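PDB 7M1O: putative ferredoxin from Hydrogenobacter thermophilus, which binds one [4Fe-4S] cluster and probably works as a small electron carrier. Local coordinates for residues T11-E16 against E61-S66; L17-V22 against G32-V37. All coordinates share one frame; numbering follows the deposited sequence.

Contact 1. Residues T11-E16 against E61-S66; sequences TCTSCE and ECPAGS. Unlike the reference sequence in segment 61-66: Ala64 (reference Ser). With SF4 (iron/sulfur cluster), chain C.
Thr11 and Ser66 meet through their hydroxyls: Thr11 OG1 and Ser66 OG lie 2.6 Å apart in a short hydrogen bond that joins the two loops. Thr11 OG1 sits between its own backbone N and carbonyl carbon (chi1 59°), which turns it to the Ser66 side. A water bridges the same hydroxyl to the carbonyl O of Gly65.

Van der Waals contacts take over next to this bond. The methyl of Ala64, an engineered replacement of serine, touches the carbonyl of Thr11, with Ala64 CB 3.2 Å from Thr11 O. Thr13 OG1 lies 4.1 Å from Pro63 CG, the two side chains sliding past each other in opposite directions. The ring of Pro63 then reaches Cys15, with Pro63 CD 3.7 Å from Cys15 SG. CG and CD of this ring also border the inorganic sulfur S4.

The cluster itself ties the loops together. Cys12 SG binds iron FE1, Cys15 SG binds FE3 and Cys62 SG binds FE2, each at 2.3 Å. The thiolates of Cys12 and Cys62 are held in turn by backbone amides. Ser14 N donates to Cys12 SG at 3.3 Å, with an N-H...S angle of 159°. Ser66 N donates to Cys62 SG at the same distance of 3.3 Å, and Ala64 N adds a weak bond to that sulfur. Such N-H groups would probably ease the negative charge on the sulfurs and so influence the reduction potential. Cys62 to Gly65 form a type I beta turn that contains Ala64 N, and Ser66 follows it. A CxxCxxC motif supplying three cysteines, with a remote Cys-Pro supplying the fourth, is the classic [4Fe-4S] ferredoxin site.

Contact 2. Residues L17-V22 against G32-V37; sequences LCYDRV and GIAEVV. With SF4 (iron/sulfur cluster), chain C.
The hydroxyl of Tyr19 donates a hydrogen bond to the backbone carbonyl of Gly32, with Tyr19 OH 2.8 Å from Gly32 O. The C=O...O angle is 126°, and the donor is tilted 27° from the carbonyl plane. Gly32 O lies at the edge of the ring, near its plane. At the backbone angles of Gly32 a CB would jam against the carbonyl O of the residue before, and its N is held by the side chain of Asn28.

The methyl of Ala34 comes to the same ring, also at the edge. Ala34 CB is 3.5 Å from Tyr19 CD1 and nearly as close to CE1. Tyr19 thus spans from helix 17-21 to the segment leading into strand 34-36. Its CG stands between the backbone N and the carbonyl carbon (chi1 50°), and from there the ring extends past Ala34 to Gly32. Tyr26 and Asn28 of the neighbouring strand 26-28 also touch this side chain. With an alanine here in place of the tyrosine, Gly32 O is likely to lose this donor and a gap to open beside the Ala34 methyl.

This is the wall of the cluster pocket on the side of the third cysteine of the CxxCxxC motif, where the short helix begins. Cys18 SG binds iron FE4 at 2.3 Å. Ala34 CB packs on that thiolate, 3.4 Å from Cys18 SG, and also approaches FE4 at 3.8 Å. One methyl therefore fills the corner between ring, sulfur and iron. Tyr19 CE1 passes obliquely by the inorganic sulfur S2 at 4.0 Å. On another side of the cluster Leu17 CB rests near S1, 3.8 Å away. The bond from CA to CB of Ile33 points away from the helix segment, and its side chain touches Pro9.

In the fold
From the N terminus the chain runs through strand 3-7 into the loop 11-16, which leads straight into helix 17-21. Contact 2 closes the shorter loop: the chain leaves the helix, forms strand 26-28 and returns as 32-37 beside it. Contact 1 closes the longer one, after strand 45-47 and helix 52-61, just before strand 67-71. Contact 2 therefore lies wholly within the span of contact 1. Both border the same cluster, and together they supply its four cysteines. They also touch directly. Arg21 forms a salt bridge with Glu61, joining helix 17-21 to helix 52-61, and Ile33 packs on Cys12 and Ser14.

Contact 1. Residues T11-E16 against E61-S66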
loop_
_atom_site.group_PDB
_atom_site.type_symbol
_atom_site.label_atom_id
_atom_site.label_comp_id
_atom_site.label_asym_id
_atom_site.label_seq_id
_atom_site.Cartn_x
_atom_site.Cartn_y
_atom_site.Cartn_z
ATOM N N THR A 11 6.214 -9.758 4.693
ATOM C CA THR A 11 6.270 -9.198 6.042
ATOM C C THR A 11 4.914 -8.712 6.553
ATOM O O THR A 11 4.759 -8.450 7.746
ATOM C CB THR A 11 7.260 -8.022 6.106
ATOM O OG1 THR A 11 6.853 -6.999 5.189
ATOM C CG2 THR A 11 8.666 -8.487 5.755
ATOM N N CYS A 12 3.941 -8.582 5.654
ATOM C CA CYS A 12 2.606 -8.122 6.028
ATOM C C CYS A 12 1.968 -9.047 7.060
ATOM O O CYS A 12 2.010 -10.268 6.919
ATOM C CB CYS A 12 1.709 -8.026 4.796
ATOM S SG CYS A 12 -0.023 -7.652 5.169
ATOM N N THR A 13 1.372 -8.452 8.089
ATOM C CA THR A 13 0.790 -9.214 9.190
ATOM C C THR A 13 -0.738 -9.182 9.162
ATOM O O THR A 13 -1.391 -9.559 10.136
ATOM C CB THR A 13 1.286 -8.683 10.545
ATOM O OG1 THR A 13 0.959 -7.295 10.669
ATOM C CG2 THR A 13 2.795 -8.856 10.659
ATOM N N SER A 14 -1.296 -8.730 8.041
ATOM C CA SER A 14 -2.741 -8.753 7.817
ATOM C C SER A 14 -3.507 -7.946 8.860
ATOM O O SER A 14 -4.591 -8.344 9.290
ATOM C CB SER A 14 -3.247 -10.197 7.806
ATOM O OG SER A 14 -2.589 -10.957 6.808
ATOM N N CYS A 15 -2.947 -6.808 9.255
ATOM C CA CYS A 15 -3.556 -5.975 10.285
ATOM C C CYS A 15 -4.740 -5.163 9.749
ATOM O O CYS A 15 -5.493 -4.572 10.523
ATOM C CB CYS A 15 -2.510 -5.038 10.882
ATOM S SG CYS A 15 -2.268 -3.533 9.938
ATOM N N GLU A 16 -4.875 -5.130 8.425
ATOM C CA GLU A 16 -6.024 -4.537 7.730
ATOM C C GLU A 16 -6.034 -3.006 7.710
ATOM O O GLU A 16 -6.987 -2.405 7.215
ATOM C CB GLU A 16 -7.347 -5.030 8.342
ATOM C CG GLU A 16 -7.435 -6.542 8.533
ATOM C CD GLU A 16 -8.854 -7.034 8.784
ATOM O OE1 GLU A 16 -9.805 -6.233 8.657
ATOM O OE2 GLU A 16 -9.020 -8.230 9.105
ATOM N N GLU A 61 2.515 4.135 9.273
ATOM C CA GLU A 61 1.682 3.503 10.291
ATOM C C GLU A 61 1.656 1.983 10.182
ATOM O O GLU A 61 1.292 1.303 11.139
ATOM C CB GLU A 61 0.258 4.050 10.211
ATOM C CG GLU A 61 0.129 5.480 10.713
ATOM C CD GLU A 61 -1.222 6.094 10.407
ATOM O OE1 GLU A 61 -2.004 5.483 9.649
ATOM O OE2 GLU A 61 -1.501 7.194 10.925
ATOM N N CYS A 62 2.036 1.451 9.024
ATOM C CA CYS A 62 2.104 0.003 8.851
ATOM C C CYS A 62 2.996 -0.606 9.932
ATOM O O CYS A 62 4.171 -0.250 10.037
ATOM C CB CYS A 62 2.637 -0.359 7.466
ATOM S SG CYS A 62 2.941 -2.133 7.243
ATOM N N PRO A 63 2.442 -1.523 10.745
ATOM C CA PRO A 63 3.197 -2.059 11.884
ATOM C C PRO A 63 4.396 -2.914 11.481
ATOM O O PRO A 63 5.314 -3.078 12.281
ATOM C CB PRO A 63 2.155 -2.909 12.618
ATOM C CG PRO A 63 1.205 -3.326 11.560
ATOM C CD PRO A 63 1.115 -2.156 10.627
ATOM N N ALA A 64 4.386 -3.438 10.257
ATOM C CA ALA A 64 5.410 -4.385 9.818
ATOM C C ALA A 64 6.400 -3.770 8.829
ATOM O O ALA A 64 7.340 -4.437 8.392
ATOM C CB ALA A 64 4.749 -5.604 9.199
ATOM N N GLY A 65 6.197 -2.505 8.479
ATOM C CA GLY A 65 7.061 -1.847 7.515
ATOM C C GLY A 65 6.986 -2.529 6.160
ATOM O O GLY A 65 7.972 -2.579 5.422
ATOM N N SER A 66 5.805 -3.053 5.840
ATOM C CA SER A 66 5.601 -3.830 4.622
ATOM C C SER A 66 5.316 -2.937 3.423
ATOM O O SER A 66 5.563 -3.321 2.279
ATOM C CB SER A 66 4.446 -4.817 4.806
ATOM O OG SER A 66 4.680 -5.678 5.904
HETATM FE FE1 SF4 C . -0.201 -5.537 5.992
HETATM FE FE2 SF4 C . 0.997 -3.180 6.688
HETATM FE FE3 SF4 C . -1.318 -3.946 7.914
HETATM FE FE4 SF4 C . -1.366 -3.168 5.294
HETATM S S1 SF4 C . -0.832 -1.879 7.093
HETATM S S2 SF4 C . -2.404 -4.983 6.200
HETATM S S3 SF4 C . 0.650 -3.966 4.579
HETATM S S4 SF4 C . 0.697 -5.007 8.016
HETATM O O HOH W 1 8.988 -5.212 4.172
#

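Contact 2. Residues L17-V22 against G32-V37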
loop_
_atom_site.group_PDB
_atom_site.type_symbol
_atom_site.label_atom_id
_atom_site.label_comp_id
_atom_site.label_asym_id
_atom_site.label_seq_id
_atom_site.Cartn_x
_atom_site.Cartn_y
_atom_site.Cartn_z
ATOM N N LEU A 17 -4.982 -2.373 8.217
ATOM C CA LEU A 17 -4.977 -0.915 8.328
ATOM C C LEU A 17 -5.001 -0.230 6.967
ATOM O O LEU A 17 -5.833 0.643 6.724
ATOM C CB LEU A 17 -3.756 -0.434 9.115
ATOM C CG LEU A 17 -3.662 1.087 9.299
ATOM C CD1 LEU A 17 -4.843 1.616 10.106
ATOM C CD2 LEU A 17 -2.350 1.469 9.964
ATOM N N CYS A 18 -4.093 -0.622 6.079
ATOM C CA CYS A 18 -3.916 0.102 4.823
ATOM C C CYS A 18 -5.141 0.022 3.915
ATOM O O CYS A 18 -5.549 1.037 3.344
ATOM C CB CYS A 18 -2.683 -0.412 4.077
ATOM S SG CYS A 18 -2.685 -2.178 3.723
ATOM N N TYR A 19 -5.740 -1.160 3.775
ATOM C CA TYR A 19 -6.850 -1.290 2.836
ATOM C C TYR A 19 -8.195 -0.955 3.474
ATOM O O TYR A 19 -9.196 -0.833 2.774
ATOM C CB TYR A 19 -6.894 -2.685 2.194
ATOM C CG TYR A 19 -6.813 -3.902 3.092
ATOM C CD1 TYR A 19 -5.659 -4.673 3.127
ATOM C CD2 TYR A 19 -7.903 -4.324 3.842
ATOM C CE1 TYR A 19 -5.576 -5.802 3.909
ATOM C CE2 TYR A 19 -7.829 -5.460 4.634
ATOM C CZ TYR A 19 -6.661 -6.196 4.657
ATOM O OH TYR A 19 -6.566 -7.326 5.435
ATOM N N ASP A 20 -8.217 -0.780 4.792
ATOM C CA ASP A 20 -9.380 -0.186 5.440
ATOM C C ASP A 20 -9.341 1.331 5.284
ATOM O O ASP A 20 -10.356 1.966 5.002
ATOM C CB ASP A 20 -9.441 -0.545 6.923
ATOM C CG ASP A 20 -10.653 0.052 7.607
ATOM O OD1 ASP A 20 -11.782 -0.239 7.161
ATOM O OD2 ASP A 20 -10.479 0.832 8.566
ATOM N N ARG A 21 -8.155 1.902 5.474
ATOM C CA ARG A 21 -7.974 3.349 5.458
ATOM C C ARG A 21 -7.983 3.908 4.039
ATOM O O ARG A 21 -8.630 4.919 3.767
ATOM C CB ARG A 21 -6.661 3.717 6.153
ATOM C CG ARG A 21 -6.324 5.208 6.161
ATOM C CD ARG A 21 -6.926 5.923 7.358
ATOM N NE ARG A 21 -6.373 5.430 8.617
ATOM C CZ ARG A 21 -5.139 5.681 9.044
ATOM N NH1 ARG A 21 -4.310 6.417 8.314
ATOM N NH2 ARG A 21 -4.728 5.188 10.204
ATOM N N VAL A 22 -7.252 3.252 3.144
ATOM C CA VAL A 22 -7.088 3.737 1.777
ATOM C C VAL A 22 -7.466 2.648 0.775
ATOM O O VAL A 22 -6.603 2.105 0.082
ATOM C CB VAL A 22 -5.637 4.205 1.518
ATOM C CG1 VAL A 22 -5.545 4.964 0.200
ATOM C CG2 VAL A 22 -5.147 5.080 2.663
ATOM N N GLY A 32 -6.081 -11.992 3.767
ATOM C CA GLY A 32 -5.708 -11.074 4.829
ATOM C C GLY A 32 -4.530 -10.191 4.461
ATOM O O GLY A 32 -4.441 -9.052 4.916
ATOM N N ILE A 33 -3.622 -10.713 3.640
ATOM C CA ILE A 33 -2.454 -9.948 3.210
ATOM C C ILE A 33 -2.874 -8.856 2.236
ATOM O O ILE A 33 -3.732 -9.068 1.380
ATOM C CB ILE A 33 -1.390 -10.845 2.536
ATOM C CG1 ILE A 33 -0.920 -11.944 3.495
ATOM C CG2 ILE A 33 -0.201 -10.012 2.059
ATOM C CD1 ILE A 33 -0.146 -11.440 4.702
ATOM N N ALA A 34 -2.259 -7.686 2.371
ATOM C CA ALA A 34 -2.594 -6.545 1.530
ATOM C C ALA A 34 -1.819 -6.564 0.218
ATOM O O ALA A 34 -0.747 -7.162 0.122
ATOM C CB ALA A 34 -2.323 -5.249 2.274
ATOM N N GLU A 35 -2.383 -5.912 -0.793
ATOM C CA GLU A 35 -1.688 -5.659 -2.050
ATOM C C GLU A 35 -2.263 -4.388 -2.654
ATOM O O GLU A 35 -3.408 -4.034 -2.374
ATOM C CB GLU A 35 -1.833 -6.837 -3.020
ATOM C CG GLU A 35 -3.266 -7.124 -3.456
ATOM C CD GLU A 35 -3.359 -8.276 -4.442
ATOM O OE1 GLU A 35 -4.491 -8.689 -4.771
ATOM O OE2 GLU A 35 -2.301 -8.767 -4.890
ATOM N N VAL A 36 -1.476 -3.690 -3.465
ATOM C CA VAL A 36 -1.987 -2.503 -4.136
ATOM C C VAL A 36 -3.054 -2.948 -5.125
ATOM O O VAL A 36 -3.022 -4.077 -5.613
ATOM C CB VAL A 36 -0.883 -1.705 -4.860
ATOM C CG1 VAL A 36 0.151 -1.201 -3.860
ATOM C CG2 VAL A 36 -0.230 -2.541 -5.948
ATOM N N VAL A 37 -3.988 -2.075 -5.385
ATOM C CA VAL A 37 -5.092 -2.426 -6.211
ATOM C C VAL A 37 -4.681 -2.567 -7.671
ATOM O O VAL A 37 -5.071 -3.505 -8.292
ATOM C CB VAL A 37 -6.266 -1.506 -5.962
ATOM C CG1 VAL A 37 -6.773 -1.701 -4.552
ATOM C CG2 VAL A 37 -5.907 -0.058 -6.186
HETATM FE FE1 SF4 C . -0.201 -5.537 5.992
HETATM FE FE2 SF4 C . 0.997 -3.180 6.688
HETATM FE FE3 SF4 C . -1.318 -3.946 7.914
HETATM FE FE4 SF4 C . -1.366 -3.168 5.294
HETATM S S1 SF4 C . -0.832 -1.879 7.093
HETATM S S2 SF4 C . -2.404 -4.983 6.200
HETATM S S3 SF4 C . 0.650 -3.966 4.579
HETATM S S4 SF4 C . 0.697 -5.007 8.016
#